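Side-chain contacts in Plm1 (Streptomyces sp. HK803, PDB 4HXY), which probably uses NADPH to reduce a polyketide beta-keto intermediate in the first module of phoslactomycin biosynthesis: residues 33-36 and 37-40; 201-204 and 205-209; 305-308 and 309-313. One frame throughout, in Å; residues are numbered along the deposited sequence.

Interaction 1. Residues 33-36 and 37-40; sequences EVPP and ALGS
The ring of P35 meets L38 along one side: its CG and CD both approach CD1 of L38, the CD to CD1 distance being 4.0 Å, and the two side chains run at a slant to each other. The flat group here is the P35 carbonyl. L38 N stands well above its plane, 50° out of it, in a bent bond of 3.0 Å to P35 O. G39 N approaches the same oxygen almost head-on, as the straighter bond, also 3.0 Å from P35 O. Two amides thus grip one oxygen at the N-cap position and open a short helix. P36 fits the first turn, where a proline's missing N-H costs no helical bond; its own oxygen takes S40 N at 3.2 Å from P36 O. V34 places CG1 opposite the backbone N (chi1 180°), which brings this methyl against L38 CB at 3.9 Å, the two side chains crossing nearly square. S40 OG lies within weak hydrogen-bonding distance of P36 O and A37 O, its proton assigned to neither, and is also bonded by R140 NH2; R140 NE reaches A37 O as well. The contact is at the surface, where the chain leaves strand 28-32, a parallel neighbour of strand 59-63, and enters helix 36-39; the side chains of P35, A37 and L38 rest on I135 in the loop between strand 125-131 and helix 137-148.

Interaction 2. Residues 201-204 and 205-209; sequences GHVA and RRVAE
H202 and R205 lie side by side and point the same way from one face of the helix, imidazole and guanidinium planes turned 52° apart. R205 NH2 comes within 3.2 Å of H202 ND1, but the angle is too poor for a direct bond. A water joins them instead: it sits in the plane of the imidazole at its edge, 2.7 Å from ND1 of H202, and accepts from NH2 of R205 at 2.9 Å. The arginine reaches this place by folding back beside its own N (chi1 -66°) and then extending from CG to NE, a course that takes CG past G201 O at 3.3 Å. That oxygen accepts the helical bond from R205 N. On another side of the helix V203 CG1 and V207 CG2 touch more loosely, at 4.3 Å. The turn belongs to helix 198-210, whose start overlaps a glycine-rich turn resembling the GxGxxG pattern, in the beta-alpha-beta unit of the Rossmann fold, the H202 side chain lying about 7 Å from NADPH. A204, V207 and A208 face strand 215-220, A204 and A208 also meet I236 of helix 229-237, and H202, V203 and R206 pack on helix 388-400.

Interaction 3. Residues 305-308 and 309-313; sequences LLLD and ELLPD
L305 O accepts the amide of E309, with E309 N 3.0 Å away and tilted 30° from the carbonyl plane, and the same oxygen also draws a weak bond from a water. That water donates to OE1 of E309 at 2.9 Å, so it ties the glutamate back to the previous turn. The extended chain of E309, whose CG lies trans to its backbone N (chi1 -179°), carries the carboxylate outward, where OE2 forms a salt bridge with R253. L306 O receives L310 N at 2.9 Å, nearly in line with its C=O bond. One residue on, L311 N reaches L307 O only weakly, at an angle of 127°. L311 has already left helical geometry; P312, next in the chain, has no N-H to extend the helical pattern. This is the C-terminal end of helix 290-310, the connection between parallel strands 270-275 and 316-322 in the Rossmann fold of the ketoreductase. D308 is buried, yet both carboxylate oxygens are paired: OD1 with R349 and OD2 with R348, two arginines of helix 333-351 that would favour its ionised form. R349 further binds L311 O beyond the helix end, and K354 takes P312 O. Elsewhere on the helix, L306 and L310 meet at a slant, CD1 of L306 3.7 Å from CD1 of L310, next to helix 253-265. Cutting L310 back to an alanine would probably open a gap beside L306 CD1 and I260, and set the L306 end freer to turn. L307 and L311 run side by side, CD2 of L307 4.1 Å from CD1 of L311, both packed on V273 of strand 270-275.

Overall arrangement
Interaction 1 is a surface contact on the opposite side of the chain's centre from interaction 2, their centres about 51 Å apart. Interactions 2 and 3 belong to the KR domain, with centres about 23 Å apart and nearest atoms about 13 Å apart. They sit on different helices of its Rossmann fold. The chemistry differs with position along the helix: a helix start with a doubly used carbonyl and prolines in interaction 1, mid-helix bonds with a water-bridged polar pair in interaction 2, and the C-terminal end of a helix in interaction 3. Interaction 2 is the most buried, whereas interaction 3 combines a leucine face against helix and strand with carboxylates matched by arginines from neighbouring helices.

Interaction 1. Residues 33-36 and 37-40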
loop_
_atom_site.group_PDB
_atom_site.type_symbol
_atom_site.label_atom_id
_atom_site.label_comp_id
_atom_site.label_asym_id
_atom_site.label_seq_id
_atom_site.Cartn_x
_atom_site.Cartn_y
_atom_site.Cartn_z
ATOM N N GLU A 33 15.885 15.073 0.908
ATOM C CA GLU A 33 17.242 14.707 1.253
ATOM C C GLU A 33 17.882 14.004 0.074
ATOM O O GLU A 33 17.704 12.808 -0.134
ATOM C CB GLU A 33 17.266 13.790 2.462
ATOM C CG GLU A 33 18.661 13.537 3.007
ATOM C CD GLU A 33 18.651 12.968 4.418
ATOM O OE1 GLU A 33 17.553 12.862 5.033
ATOM O OE2 GLU A 33 19.750 12.617 4.906
ATOM N N VAL A 34 18.654 14.755 -0.690
ATOM C CA VAL A 34 19.391 14.180 -1.803
ATOM C C VAL A 34 20.823 13.979 -1.330
ATOM O O VAL A 34 21.490 14.944 -0.943
ATOM C CB VAL A 34 19.335 15.092 -3.049
ATOM C CG1 VAL A 34 20.102 14.487 -4.188
ATOM C CG2 VAL A 34 17.871 15.315 -3.449
ATOM N N PRO A 35 21.300 12.736 -1.336
ATOM C CA PRO A 35 22.596 12.465 -0.736
ATOM C C PRO A 35 23.743 12.969 -1.591
ATOM O O PRO A 35 23.562 13.237 -2.774
ATOM C CB PRO A 35 22.620 10.944 -0.633
ATOM C CG PRO A 35 21.784 10.496 -1.747
ATOM C CD PRO A 35 20.669 11.505 -1.844
ATOM N N PRO A 36 24.915 13.112 -0.986
ATOM C CA PRO A 36 26.019 13.717 -1.731
ATOM C C PRO A 36 26.405 13.010 -3.021
ATOM O O PRO A 36 26.729 13.694 -3.994
ATOM C CB PRO A 36 27.182 13.724 -0.722
ATOM C CG PRO A 36 26.658 13.125 0.538
ATOM C CD PRO A 36 25.177 13.057 0.461
ATOM N N ALA A 37 26.343 11.677 -3.048
ATOM C CA ALA A 37 26.715 10.922 -4.253
ATOM C C ALA A 37 25.770 11.169 -5.430
ATOM O O ALA A 37 26.134 10.913 -6.578
ATOM C CB ALA A 37 26.793 9.433 -3.966
ATOM N N LEU A 38 24.557 11.633 -5.146
ATOM C CA LEU A 38 23.654 12.075 -6.221
ATOM C C LEU A 38 23.707 13.580 -6.510
ATOM O O LEU A 38 23.578 13.978 -7.669
ATOM C CB LEU A 38 22.217 11.664 -5.916
ATOM C CG LEU A 38 21.988 10.168 -5.763
ATOM C CD1 LEU A 38 20.492 9.896 -5.522
ATOM C CD2 LEU A 38 22.487 9.346 -6.937
ATOM N N GLY A 39 23.864 14.416 -5.487
ATOM C CA GLY A 39 23.966 15.860 -5.693
ATOM C C GLY A 39 25.088 16.210 -6.664
ATOM O O GLY A 39 25.020 17.211 -7.395
ATOM N N SER A 40 26.129 15.378 -6.661
ATOM C CA SER A 40 27.312 15.597 -7.498
ATOM C C SER A 40 27.098 15.295 -8.980
ATOM O O SER A 40 27.990 15.557 -9.796
ATOM C CB SER A 40 28.492 14.788 -6.956
ATOM O OG SER A 40 28.248 13.392 -7.063
#

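Interaction 2. Residues 201-204 and 205-209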
loop_
_atom_site.group_PDB
_atom_site.type_symbol
_atom_site.label_atom_id
_atom_site.label_comp_id
_atom_site.label_asym_id
_atom_site.label_seq_id
_atom_site.Cartn_x
_atom_site.Cartn_y
_atom_site.Cartn_z
ATOM N N GLY A 201 -16.705 -7.176 9.746
ATOM C CA GLY A 201 -17.888 -7.971 10.113
ATOM C C GLY A 201 -18.034 -9.229 9.275
ATOM O O GLY A 201 -18.350 -10.305 9.797
ATOM N N HIS A 202 -17.800 -9.109 7.968
ATOM C CA HIS A 202 -17.853 -10.292 7.108
ATOM C C HIS A 202 -16.820 -11.337 7.517
ATOM O O HIS A 202 -17.092 -12.523 7.505
ATOM C CB HIS A 202 -17.624 -9.940 5.642
ATOM C CG HIS A 202 -18.687 -9.078 5.058
ATOM N ND1 HIS A 202 -20.021 -9.404 5.121
ATOM C CD2 HIS A 202 -18.614 -7.907 4.381
ATOM C CE1 HIS A 202 -20.729 -8.453 4.538
ATOM N NE2 HIS A 202 -19.902 -7.535 4.078
ATOM N N VAL A 203 -15.635 -10.880 7.853
ATOM C CA VAL A 203 -14.559 -11.765 8.266
ATOM C C VAL A 203 -14.908 -12.422 9.594
ATOM O O VAL A 203 -14.747 -13.629 9.756
ATOM C CB VAL A 203 -13.233 -11.006 8.394
ATOM C CG1 VAL A 203 -12.142 -11.897 8.981
ATOM C CG2 VAL A 203 -12.823 -10.431 7.015
ATOM N N ALA A 204 -15.439 -11.623 10.513
ATOM C CA ALA A 204 -15.896 -12.123 11.816
ATOM C C ALA A 204 -16.907 -13.261 11.668
ATOM O O ALA A 204 -16.776 -14.299 12.320
ATOM C CB ALA A 204 -16.501 -11.006 12.640
ATOM N N ARG A 205 -17.898 -13.069 10.797
ATOM C CA ARG A 205 -18.927 -14.093 10.567
ATOM C C ARG A 205 -18.319 -15.360 9.933
ATOM O O ARG A 205 -18.721 -16.473 10.242
ATOM C CB ARG A 205 -20.035 -13.545 9.679
ATOM C CG ARG A 205 -20.844 -12.440 10.296
ATOM C CD ARG A 205 -21.935 -11.982 9.322
ATOM N NE ARG A 205 -22.500 -10.669 9.641
ATOM C CZ ARG A 205 -22.202 -9.508 9.041
ATOM N NH1 ARG A 205 -22.818 -8.400 9.436
ATOM N NH2 ARG A 205 -21.316 -9.427 8.054
ATOM N N ARG A 206 -17.358 -15.171 9.025
ATOM C CA ARG A 206 -16.678 -16.293 8.378
ATOM C C ARG A 206 -15.909 -17.133 9.392
ATOM O O ARG A 206 -16.000 -18.371 9.389
ATOM C CB ARG A 206 -15.725 -15.792 7.279
ATOM C CG ARG A 206 -14.877 -16.863 6.586
ATOM C CD ARG A 206 -15.676 -18.084 6.117
ATOM N NE ARG A 206 -16.705 -17.759 5.138
ATOM C CZ ARG A 206 -16.599 -17.899 3.811
ATOM N NH1 ARG A 206 -17.629 -17.562 3.046
ATOM N NH2 ARG A 206 -15.497 -18.376 3.238
ATOM N N VAL A 207 -15.176 -16.455 10.265
ATOM C CA VAL A 207 -14.425 -17.124 11.329
ATOM C C VAL A 207 -15.378 -17.880 12.245
ATOM O O VAL A 207 -15.138 -19.043 12.593
ATOM C CB VAL A 207 -13.596 -16.104 12.138
ATOM C CG1 VAL A 207 -12.946 -16.770 13.369
ATOM C CG2 VAL A 207 -12.548 -15.493 11.266
ATOM N N ALA A 208 -16.462 -17.221 12.624
ATOM C CA ALA A 208 -17.435 -17.813 13.545
ATOM C C ALA A 208 -18.055 -19.077 12.958
ATOM O O ALA A 208 -18.153 -20.119 13.630
ATOM C CB ALA A 208 -18.503 -16.798 13.886
ATOM N N GLU A 209 -18.452 -18.988 11.696
ATOM C CA GLU A 209 -19.021 -20.124 10.948
ATOM C C GLU A 209 -18.106 -21.356 10.888
ATOM O O GLU A 209 -18.578 -22.505 10.845
ATOM C CB GLU A 209 -19.357 -19.671 9.518
ATOM C CG GLU A 209 -20.637 -18.865 9.429
ATOM C CD GLU A 209 -20.745 -18.051 8.142
ATOM O OE1 GLU A 209 -20.088 -18.408 7.135
ATOM O OE2 GLU A 209 -21.481 -17.037 8.152
HETATM O O HOH W 1 -21.216 -11.607 6.080
#

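Interaction 3. Residues 305-308 and 309-313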
loop_
_atom_site.group_PDB
_atom_site.type_symbol
_atom_site.label_atom_id
_atom_site.label_comp_id
_atom_site.label_asym_id
_atom_site.label_seq_id
_atom_site.Cartn_x
_atom_site.Cartn_y
_atom_site.Cartn_z
ATOM N N LEU A 305 1.866 -1.385 12.456
ATOM C CA LEU A 305 3.206 -1.395 13.012
ATOM C C LEU A 305 3.144 -1.737 14.496
ATOM O O LEU A 305 3.996 -2.465 15.001
ATOM C CB LEU A 305 3.892 -0.049 12.834
ATOM C CG LEU A 305 4.360 0.208 11.398
ATOM C CD1 LEU A 305 4.703 1.693 11.194
ATOM C CD2 LEU A 305 5.515 -0.683 10.943
ATOM N N LEU A 306 2.142 -1.199 15.180
ATOM C CA LEU A 306 1.990 -1.479 16.621
ATOM C C LEU A 306 1.630 -2.948 16.822
ATOM O O LEU A 306 2.221 -3.629 17.675
ATOM C CB LEU A 306 0.927 -0.576 17.229
ATOM C CG LEU A 306 0.697 -0.674 18.742
ATOM C CD1 LEU A 306 1.977 -0.419 19.531
ATOM C CD2 LEU A 306 -0.398 0.299 19.145
ATOM N N LEU A 307 0.721 -3.465 15.994
ATOM C CA LEU A 307 0.342 -4.879 16.076
ATOM C C LEU A 307 1.533 -5.793 15.827
ATOM O O LEU A 307 1.701 -6.800 16.499
ATOM C CB LEU A 307 -0.765 -5.221 15.093
ATOM C CG LEU A 307 -2.152 -4.673 15.424
ATOM C CD1 LEU A 307 -3.015 -4.593 14.157
ATOM C CD2 LEU A 307 -2.831 -5.513 16.505
ATOM N N ASP A 308 2.327 -5.470 14.813
ATOM C CA ASP A 308 3.498 -6.254 14.469
ATOM C C ASP A 308 4.464 -6.287 15.656
ATOM O O ASP A 308 5.010 -7.341 16.003
ATOM C CB ASP A 308 4.184 -5.655 13.229
ATOM C CG ASP A 308 5.524 -6.305 12.914
ATOM O OD1 ASP A 308 5.584 -7.506 12.599
ATOM O OD2 ASP A 308 6.530 -5.592 12.980
ATOM N N GLU A 309 4.673 -5.138 16.276
ATOM C CA GLU A 309 5.594 -5.047 17.404
ATOM C C GLU A 309 5.125 -5.837 18.636
ATOM O O GLU A 309 5.928 -6.556 19.282
ATOM C CB GLU A 309 5.835 -3.591 17.750
ATOM C CG GLU A 309 6.808 -3.396 18.906
ATOM C CD GLU A 309 6.773 -1.997 19.450
ATOM O OE1 GLU A 309 6.377 -1.075 18.701
ATOM O OE2 GLU A 309 7.108 -1.824 20.653
ATOM N N LEU A 310 3.848 -5.718 18.961
ATOM C CA LEU A 310 3.312 -6.292 20.199
ATOM C C LEU A 310 2.992 -7.783 20.063
ATOM O O LEU A 310 2.795 -8.474 21.083
ATOM C CB LEU A 310 2.049 -5.543 20.651
ATOM C CG LEU A 310 2.179 -4.050 20.994
ATOM C CD1 LEU A 310 0.814 -3.443 21.387
ATOM C CD2 LEU A 310 3.224 -3.815 22.068
ATOM N N LEU A 311 2.920 -8.281 18.835
ATOM C CA LEU A 311 2.507 -9.665 18.580
ATOM C C LEU A 311 3.504 -10.386 17.675
ATOM O O LEU A 311 3.211 -10.665 16.518
ATOM C CB LEU A 311 1.128 -9.665 17.938
ATOM C CG LEU A 311 0.011 -9.203 18.863
ATOM C CD1 LEU A 311 -1.272 -8.993 18.108
ATOM C CD2 LEU A 311 -0.177 -10.241 19.994
ATOM N N PRO A 312 4.709 -10.676 18.185
ATOM C CA PRO A 312 5.739 -11.370 17.390
ATOM C C PRO A 312 5.452 -12.826 17.054
ATOM O O PRO A 312 6.070 -13.351 16.122
ATOM C CB PRO A 312 6.973 -11.314 18.299
ATOM C CG PRO A 312 6.421 -11.207 19.683
ATOM C CD PRO A 312 5.188 -10.345 19.540
ATOM N N ASP A 313 4.547 -13.462 17.803
ATOM C CA ASP A 313 4.261 -14.886 17.677
ATOM C C ASP A 313 2.782 -15.058 17.325
ATOM O O ASP A 313 1.922 -15.037 18.207
ATOM C CB ASP A 313 4.576 -15.611 19.000
ATOM C CG ASP A 313 5.989 -15.339 19.504
ATOM O OD1 ASP A 313 6.918 -15.336 18.667
ATOM O OD2 ASP A 313 6.172 -15.108 20.731
HETATM O O HOH W 2 5.589 0.240 16.240
#